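Local coordinates for protein sensory transduction histidine kinase, putative (Borrelia burgdorferi, PDB 5BWJ) that is a hybrid histidine kinase, represented here by its periplasmic sensor domain, and probably autophosphorylates on histidine with ATP in response to small molecules, at residues L31-L36 / I47-I52. Numbering follows the deposited sequence.
Sequences LIFSIL and IMVEHI
Phe-33 and His-51 meet rim to rim. Phe-33 CZ comes 3.8 Å from His-51 NE2, and the planes are turned 56° apart. The same end of the Phe-33 ring touches Val-49, with CE1 4.0 Å from CG1. One turn on, Leu-36 packs on the other branch of Val-49, its CD1 3.9 Å from CG2. Val-49 thus divides its two methyls between the two helix residues. Ile-47 completes the row. Its chi1 of 54° sets CG1 between the backbone N and carbonyl carbon, and the extended chain carries CD1 to 3.5 Å from Leu-36 CB, a tight fit. The contact is apolar apart from the imidazole.

Further out, Ile-32 CG2 covers one face of the Phe-33 ring, and Tyr-28 stacks on His-51. Phe-10 of the parallel strand 6-13 touches both Leu-36 and Ile-47. Glu-50 forms salt bridges with Lys-9 and Lys-11 of strand 6-13. Glu-29, seen to bind magnesium in this protein but without the ion here, lies about 6 Å from Phe-33, between side chains.

Segment 32-36 runs at 158° to segment 47-52, close to antiparallel. The contact packs the helix of a beta-alpha-beta crossover on its second strand, in one lobe of this sensor's Venus flytrap fold.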
loop_
_atom_site.group_PDB
_atom_site.type_symbol
_atom_site.label_atom_id
_atom_site.label_comp_id
_atom_site.label_asym_id
_atom_site.label_seq_id
_atom_site.Cartn_x
_atom_site.Cartn_y
_atom_site.Cartn_z
ATOM N N LEU B 31 -7.777 7.817 -5.602
ATOM C CA LEU B 31 -9.093 7.478 -5.075
ATOM C C LEU B 31 -9.527 8.410 -3.943
ATOM O O LEU B 31 -10.648 8.300 -3.446
ATOM C CB LEU B 31 -9.101 6.024 -4.587
ATOM C CG LEU B 31 -8.032 5.626 -3.564
ATOM C CD1 LEU B 31 -8.504 5.879 -2.145
ATOM C CD2 LEU B 31 -7.641 4.171 -3.742
ATOM N N ILE B 32 -8.645 9.320 -3.533
ATOM C CA ILE B 32 -8.943 10.212 -2.414
ATOM C C ILE B 32 -10.113 11.134 -2.742
ATOM O O ILE B 32 -10.884 11.512 -1.861
ATOM C CB ILE B 32 -7.715 11.078 -2.022
ATOM C CG1 ILE B 32 -7.958 11.811 -0.698
ATOM C CG2 ILE B 32 -7.387 12.096 -3.114
ATOM C CD1 ILE B 32 -8.057 10.908 0.514
ATOM N N PHE B 33 -10.237 11.488 -4.017
ATOM C CA PHE B 33 -11.273 12.414 -4.458
ATOM C C PHE B 33 -12.652 11.796 -4.255
ATOM O O PHE B 33 -13.598 12.480 -3.865
ATOM C CB PHE B 33 -11.054 12.791 -5.925
ATOM C CG PHE B 33 -9.626 13.127 -6.250
ATOM C CD1 PHE B 33 -9.095 14.360 -5.907
ATOM C CD2 PHE B 33 -8.810 12.204 -6.884
ATOM C CE1 PHE B 33 -7.778 14.669 -6.196
ATOM C CE2 PHE B 33 -7.492 12.507 -7.177
ATOM C CZ PHE B 33 -6.976 13.743 -6.831
ATOM N N SER B 34 -12.751 10.496 -4.512
ATOM C CA SER B 34 -13.979 9.748 -4.268
ATOM C C SER B 34 -14.316 9.716 -2.779
ATOM O O SER B 34 -15.473 9.879 -2.392
ATOM C CB SER B 34 -13.847 8.322 -4.805
ATOM O OG SER B 34 -14.979 7.540 -4.463
ATOM N N ILE B 35 -13.298 9.503 -1.949
ATOM C CA ILE B 35 -13.481 9.457 -0.503
ATOM C C ILE B 35 -13.940 10.806 0.044
ATOM O O ILE B 35 -14.832 10.868 0.889
ATOM C CB ILE B 35 -12.180 9.049 0.220
ATOM C CG1 ILE B 35 -11.712 7.673 -0.257
ATOM C CG2 ILE B 35 -12.388 9.029 1.736
ATOM C CD1 ILE B 35 -10.323 7.303 0.220
ATOM N N LEU B 36 -13.316 11.880 -0.429
ATOM C CA LEU B 36 -13.625 13.220 0.059
ATOM C C LEU B 36 -15.043 13.648 -0.309
ATOM O O LEU B 36 -15.712 14.322 0.473
ATOM C CB LEU B 36 -12.614 14.231 -0.487
ATOM C CG LEU B 36 -11.197 14.138 0.088
ATOM C CD1 LEU B 36 -10.244 15.042 -0.680
ATOM C CD2 LEU B 36 -11.180 14.493 1.567
ATOM N N ILE B 47 -16.292 20.810 -0.804
ATOM C CA ILE B 47 -14.855 20.657 -0.627
ATOM C C ILE B 47 -14.063 21.264 -1.776
ATOM O O ILE B 47 -14.527 21.324 -2.917
ATOM C CB ILE B 47 -14.466 19.172 -0.476
ATOM C CG1 ILE B 47 -14.999 18.354 -1.653
ATOM C CG2 ILE B 47 -14.998 18.622 0.846
ATOM C CD1 ILE B 47 -14.463 16.941 -1.702
ATOM N N MET B 48 -12.865 21.729 -1.438
ATOM C CA MET B 48 -11.895 22.221 -2.404
ATOM C C MET B 48 -10.600 21.443 -2.232
ATOM O O MET B 48 -10.059 21.369 -1.129
ATOM C CB MET B 48 -11.654 23.722 -2.214
ATOM C CG MET B 48 -10.409 24.259 -2.912
ATOM S SD MET B 48 -10.410 23.959 -4.689
ATOM C CE MET B 48 -8.771 24.532 -5.121
ATOM N N VAL B 49 -10.110 20.862 -3.322
ATOM C CA VAL B 49 -8.862 20.111 -3.296
ATOM C C VAL B 49 -7.768 20.901 -3.999
ATOM O O VAL B 49 -7.967 21.401 -5.108
ATOM C CB VAL B 49 -9.012 18.733 -3.964
ATOM C CG1 VAL B 49 -7.713 17.946 -3.859
ATOM C CG2 VAL B 49 -10.151 17.955 -3.322
ATOM N N GLU B 50 -6.619 21.014 -3.341
ATOM C CA GLU B 50 -5.466 21.697 -3.912
ATOM C C GLU B 50 -4.201 20.888 -3.659
ATOM O O GLU B 50 -3.918 20.497 -2.528
ATOM C CB GLU B 50 -5.321 23.103 -3.325
ATOM C CG GLU B 50 -4.102 23.860 -3.830
ATOM C CD GLU B 50 -4.015 25.267 -3.272
ATOM O OE1 GLU B 50 -2.983 25.595 -2.648
ATOM O OE2 GLU B 50 -4.974 26.044 -3.465
ATOM N N HIS B 51 -3.443 20.640 -4.721
ATOM C CA HIS B 51 -2.187 19.913 -4.608
ATOM C C HIS B 51 -1.024 20.864 -4.370
ATOM O O HIS B 51 -0.939 21.925 -4.989
ATOM C CB HIS B 51 -1.929 19.086 -5.866
ATOM C CG HIS B 51 -2.915 17.978 -6.074
ATOM N ND1 HIS B 51 -4.108 18.160 -6.739
ATOM C CD2 HIS B 51 -2.885 16.677 -5.701
ATOM C CE1 HIS B 51 -4.769 17.017 -6.769
ATOM N NE2 HIS B 51 -4.049 16.101 -6.147
ATOM N N ILE B 52 -0.136 20.478 -3.460
ATOM C CA ILE B 52 1.120 21.185 -3.255
ATOM C C ILE B 52 2.250 20.171 -3.105
ATOM O O ILE B 52 2.115 19.174 -2.396
ATOM C CB ILE B 52 1.067 22.109 -2.019
ATOM C CG1 ILE B 52 0.502 21.364 -0.804
ATOM C CG2 ILE B 52 0.217 23.342 -2.323
ATOM C CD1 ILE B 52 0.638 22.127 0.498
#